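Local coordinates for Lys-gingipain W83 (Porphyromonas gingivalis, PDB 4ITC), which cleaves proteins after lysine as a secreted cysteine protease and probable virulence factor, and carries calcium-binding adhesin domains, one of which is this chain, with hemolytic activity when isolated, at residues S7-I12 and S41-V45; G1-S5 and T66-L71. All coordinates share one frame; numbering follows the deposited sequence. Where two conformers were deposited one is given.

Interaction 1 of 2, residues S7-I12 and S41-V45. With CA (calcium ion), chain C; GAI (guanidine), chain G.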
loop_
_atom_site.group_PDB
_atom_site.type_symbol
_atom_site.label_atom_id
_atom_site.label_comp_id
_atom_site.label_asym_id
_atom_site.label_seq_id
_atom_site.Cartn_x
_atom_site.Cartn_y
_atom_site.Cartn_z
ATOM N N SER A 7 9.633 7.193 3.131
ATOM C CA SER A 7 8.923 7.273 4.383
ATOM C C SER A 7 7.600 7.999 4.325
ATOM O O SER A 7 6.828 8.019 5.290
ATOM C CB SER A 7 9.826 7.933 5.442
ATOM O OG SER A 7 10.933 7.103 5.760
ATOM N N PHE A 8 7.296 8.619 3.191
ATOM C CA PHE A 8 6.055 9.356 3.012
ATOM C C PHE A 8 5.782 10.445 4.063
ATOM O O PHE A 8 4.627 10.693 4.421
ATOM C CB PHE A 8 4.858 8.382 2.922
ATOM C CG PHE A 8 4.967 7.416 1.795
ATOM C CD1 PHE A 8 4.854 7.842 0.484
ATOM C CD2 PHE A 8 5.158 6.065 2.047
ATOM C CE1 PHE A 8 4.968 6.951 -0.599
ATOM C CE2 PHE A 8 5.274 5.196 0.984
ATOM C CZ PHE A 8 5.199 5.622 -0.322
ATOM N N GLU A 9 6.821 11.104 4.524
ATOM C CA GLU A 9 6.656 12.121 5.551
ATOM C C GLU A 9 6.140 13.412 4.956
ATOM O O GLU A 9 5.582 14.262 5.671
ATOM C CB GLU A 9 7.960 12.334 6.342
ATOM C CG GLU A 9 8.396 11.083 7.096
ATOM C CD GLU A 9 7.310 10.537 7.988
ATOM O OE1 GLU A 9 6.748 11.313 8.796
ATOM O OE2 GLU A 9 7.013 9.313 7.940
ATOM N N ASN A 10 6.328 13.588 3.652
ATOM C CA ASN A 10 5.822 14.754 2.932
ATOM C C ASN A 10 5.038 14.377 1.690
ATOM O O ASN A 10 5.204 14.935 0.613
ATOM C CB ASN A 10 6.986 15.703 2.631
ATOM C CG ASN A 10 7.504 16.347 3.894
ATOM O OD1 ASN A 10 8.548 15.975 4.427
ATOM N ND2 ASN A 10 6.731 17.248 4.401
ATOM N N GLY A 11 4.174 13.379 1.837
ATOM C CA GLY A 11 3.277 13.022 0.775
ATOM C C GLY A 11 3.909 12.049 -0.216
ATOM O O GLY A 11 4.934 11.439 0.030
ATOM N N ILE A 12 3.229 11.922 -1.345
ATOM C CA ILE A 12 3.655 11.027 -2.410
ATOM C C ILE A 12 4.469 11.837 -3.429
ATOM O O ILE A 12 3.939 12.730 -4.092
ATOM C CB ILE A 12 2.449 10.402 -3.109
ATOM C CG1 ILE A 12 1.563 9.666 -2.084
ATOM C CG2 ILE A 12 2.937 9.443 -4.206
ATOM C CD1 ILE A 12 0.255 9.184 -2.648
ATOM N N SER A 41 6.268 7.066 12.829
ATOM C CA SER A 41 6.466 8.257 12.022
ATOM C C SER A 41 5.134 8.962 11.795
ATOM O O SER A 41 4.104 8.383 11.989
ATOM C CB SER A 41 7.139 7.921 10.705
ATOM O OG SER A 41 6.302 7.142 9.861
ATOM N N ASN A 42 5.224 10.192 11.279
ATOM C CA ASN A 42 4.118 11.134 11.145
ATOM C C ASN A 42 3.237 10.958 9.887
ATOM O O ASN A 42 2.066 11.351 9.844
ATOM C CB ASN A 42 4.754 12.534 11.083
ATOM C CG ASN A 42 3.762 13.656 11.342
ATOM O OD1 ASN A 42 3.187 13.737 12.429
ATOM N ND2 ASN A 42 3.596 14.551 10.369
ATOM N N GLY A 43 3.849 10.445 8.842
ATOM C CA GLY A 43 3.237 10.358 7.518
ATOM C C GLY A 43 3.211 8.963 6.935
ATOM O O GLY A 43 4.055 8.124 7.231
ATOM N N CYS A 44 2.179 8.709 6.145
ATOM C CA CYS A 44 2.047 7.435 5.419
ATOM C C CYS A 44 1.174 7.663 4.209
ATOM O O CYS A 44 0.902 8.812 3.861
ATOM C CB CYS A 44 1.466 6.366 6.300
ATOM S SG CYS A 44 -0.235 6.597 6.832
ATOM N N VAL A 45 0.772 6.583 3.523
ATOM C CA VAL A 45 -0.231 6.674 2.484
ATOM C C VAL A 45 -1.369 5.721 2.812
ATOM O O VAL A 45 -1.207 4.770 3.549
ATOM C CB VAL A 45 0.333 6.347 1.078
ATOM C CG1 VAL A 45 1.366 7.398 0.711
ATOM C CG2 VAL A 45 0.923 4.964 1.029
HETATM CA CA CA C . 6.198 7.269 7.424
HETATM C C GAI G . 1.435 10.989 -7.240
HETATM N N1 GAI G . 1.215 10.158 -8.165
HETATM N N2 GAI G . 2.668 11.397 -6.943
HETATM N N3 GAI G . 0.404 11.480 -6.548
HETATM O O HOH W 1 2.190 11.403 3.642
HETATM O O HOH W 2 5.403 13.957 8.350
#
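The ring of F8 takes the methyl CG1 of V45 over one face, a CH-pi contact with the carbon 3.8 Å from the ring centroid and displaced toward the CD1 rim. At the ring's edge, in its plane, lies the carbonyl oxygen of G11, and W16 adds an edge-to-face ring contact. I12 brings CG1 against the same methyl of V45, crossing that side chain at about a right angle, so one branch of a slim beta-branched residue fills the angle between an aromatic and an aliphatic neighbour. L64 of strand 62-65 also touches I12 and V45. On its other flank I12 sets CG2 against a bound guanidine, which donates a weak hydrogen bond to I12 O.

The second flat group, the carboxylate of E9, divides its work. OE2 binds the calcium ion at 2.3 Å. E9 OE1 accepts weak hydrogen bonds from the backbone N of N42 and, at 3.0 Å, from G43 N. A bend at chi2 (-54°) curls the chain back so that the carboxylate reaches both metal and backbone. A water donates to both E9 O and E9 OE1.

S7 O, S41 OG and G43 O also bind the ion, and D165 and E166 complete the site. S41 OG is also hydrogen-bonded to Y39 O. G43 suits its place because a side chain there would run into F8 O and the CA of E9; the CA of G43 itself approaches F8 O at 3.4 Å.

Three carboxylate residues thus meet around one cation, whose charge probably offsets their mutual repulsion. Since its ligands come from the loop after strand 3-6, the turn leading into strand 43-48 with that strand's first residue, and strand 161-171, the calcium ties three separate parts of the adhesin domain together.

Interaction 2 of 2, residues G1-S5 and T66-L71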
loop_
_atom_site.group_PDB
_atom_site.type_symbol
_atom_site.label_atom_id
_atom_site.label_comp_id
_atom_site.label_asym_id
_atom_site.label_seq_id
_atom_site.Cartn_x
_atom_site.Cartn_y
_atom_site.Cartn_z
ATOM N N GLY A 1 22.894 -1.786 -7.981
ATOM C CA GLY A 1 21.577 -1.211 -8.417
ATOM C C GLY A 1 20.850 -0.346 -7.381
ATOM O O GLY A 1 21.475 0.220 -6.467
ATOM N N THR A 2 19.521 -0.266 -7.530
ATOM C CA THR A 2 18.640 0.624 -6.727
ATOM C C THR A 2 18.548 0.318 -5.239
ATOM O O THR A 2 18.262 -0.816 -4.838
ATOM C CB THR A 2 17.172 0.570 -7.260
ATOM O OG1 THR A 2 17.055 1.318 -8.474
ATOM C CG2 THR A 2 16.192 1.137 -6.241
ATOM N N THR A 3 18.764 1.346 -4.420
ATOM C CA THR A 3 18.258 1.361 -3.070
ATOM C C THR A 3 17.177 2.416 -3.214
ATOM O O THR A 3 17.341 3.435 -3.942
ATOM C CB THR A 3 19.303 1.781 -2.006
ATOM O OG1 THR A 3 20.594 1.395 -2.441
ATOM C CG2 THR A 3 19.025 1.109 -0.646
ATOM N N LEU A 4 16.039 2.143 -2.603
ATOM C CA LEU A 4 14.962 3.124 -2.531
ATOM C C LEU A 4 14.479 3.062 -1.102
ATOM O O LEU A 4 14.346 1.989 -0.527
ATOM C CB LEU A 4 13.836 2.778 -3.496
ATOM C CG LEU A 4 12.546 3.605 -3.375
ATOM C CD1 LEU A 4 11.889 3.669 -4.722
ATOM C CD2 LEU A 4 11.589 3.041 -2.341
ATOM N N SER A 5 14.252 4.222 -0.509
ATOM C CA SER A 5 13.700 4.290 0.813
ATOM C C SER A 5 12.704 5.448 0.825
ATOM O O SER A 5 13.093 6.586 0.554
ATOM C CB SER A 5 14.826 4.503 1.845
ATOM O OG SER A 5 14.277 4.529 3.156
ATOM N N THR A 66 6.120 2.593 -7.710
ATOM C CA THR A 66 7.456 3.168 -7.535
ATOM C C THR A 66 7.982 3.900 -8.752
ATOM O O THR A 66 7.542 3.696 -9.872
ATOM C CB THR A 66 8.485 2.099 -7.143
ATOM O OG1 THR A 66 8.667 1.232 -8.262
ATOM C CG2 THR A 66 8.092 1.324 -5.864
ATOM N N PRO A 67 8.966 4.779 -8.513
ATOM C CA PRO A 67 9.805 5.177 -9.628
ATOM C C PRO A 67 10.508 3.968 -10.249
ATOM O O PRO A 67 10.533 2.873 -9.659
ATOM C CB PRO A 67 10.834 6.113 -8.944
ATOM C CG PRO A 67 10.282 6.511 -7.659
ATOM C CD PRO A 67 9.419 5.362 -7.239
ATOM N N ALA A 68 11.083 4.167 -11.419
ATOM C CA ALA A 68 11.805 3.096 -12.068
ATOM C C ALA A 68 12.958 2.606 -11.210
ATOM O O ALA A 68 13.670 3.403 -10.600
ATOM C CB ALA A 68 12.343 3.577 -13.413
ATOM N N LEU A 69 13.185 1.301 -11.264
ATOM C CA LEU A 69 14.139 0.600 -10.433
ATOM C C LEU A 69 15.203 -0.084 -11.309
ATOM O O LEU A 69 14.959 -0.421 -12.463
ATOM C CB LEU A 69 13.421 -0.467 -9.617
ATOM C CG LEU A 69 12.197 -0.036 -8.807
ATOM C CD1 LEU A 69 11.472 -1.240 -8.222
ATOM C CD2 LEU A 69 12.580 0.924 -7.693
ATOM N N ASP A 70 16.408 -0.226 -10.730
ATOM C CA ASP A 70 17.548 -0.887 -11.371
ATOM C C ASP A 70 17.928 -2.085 -10.527
ATOM O O ASP A 70 18.609 -1.961 -9.506
ATOM C CB ASP A 70 18.737 0.104 -11.434
ATOM C CG ASP A 70 19.952 -0.465 -12.152
ATOM O OD1 ASP A 70 19.777 -1.359 -13.003
ATOM O OD2 ASP A 70 21.065 0.038 -11.865
ATOM N N LEU A 71 17.448 -3.254 -10.955
ATOM C CA LEU A 71 17.557 -4.463 -10.152
ATOM C C LEU A 71 18.010 -5.624 -11.013
ATOM O O LEU A 71 17.278 -6.608 -11.203
ATOM C CB LEU A 71 16.190 -4.751 -9.523
ATOM C CG LEU A 71 15.748 -3.741 -8.459
ATOM C CD1 LEU A 71 14.295 -4.029 -8.032
ATOM C CD2 LEU A 71 16.648 -3.734 -7.255
#
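T2 and D70 join the N-terminal end of this beta-sandwich adhesin domain to the loop that follows strand 62-65, through a pair of hydrogen bonds running in opposite directions. T2 N donates to D70 O over 2.8 Å, nearly straight at 170° and in the carbonyl plane. In return, D70 N donates to the hydroxyl OG1 of T2. Threonine suits this position because its two branches serve different partners: with OG1 beside the backbone N (chi1 -76°), the hydroxyl meets the D70 amide while the methyl CG2 of T2 reaches L69 CD2 at 3.9 Å.

The apolar part centres on CD1 of L4. This methyl rests against CD of P67 at 3.9 Å, the two side chains crossing at about a right angle, and against CD2 of L69 at 4.1 Å. L4 also touches V167, and L69 touches I169, both on strand 161-171, which places this packing beside the sheet that strand 3-6 joins. T66 OG1 donates to P67 O at 2.9 Å and is also hydrogen-bonded to V149 N.

G1 contributes backbone alone: besides T2 N, the carbonyl oxygen of D70 receives a CA-H...O contact from G1 CA, 3.2 Å away with 130° at the hydrogen.

Overall arrangement
Both contacts lie within one Cleaved Adhesin Domain, their centres about 18 Å apart. Along the chain the order is 1-5, 7-12, 41-45 and 66-71, so interaction 2 joins the outer pair of segments and interaction 1 the inner pair. E6, the last residue of strand 3-6, separates 1-5 from 7-12. The six-stranded antiparallel sheet is common ground: strands 3-6 and 43-48 both pair with strand 161-171, which also supplies calcium ligands to interaction 1. Interaction 2 thus joins the start of strand 3-6, in that sheet, to the loop that leaves strand 62-65 of the five-stranded sheet, while interaction 1 secures a loop by metal binding.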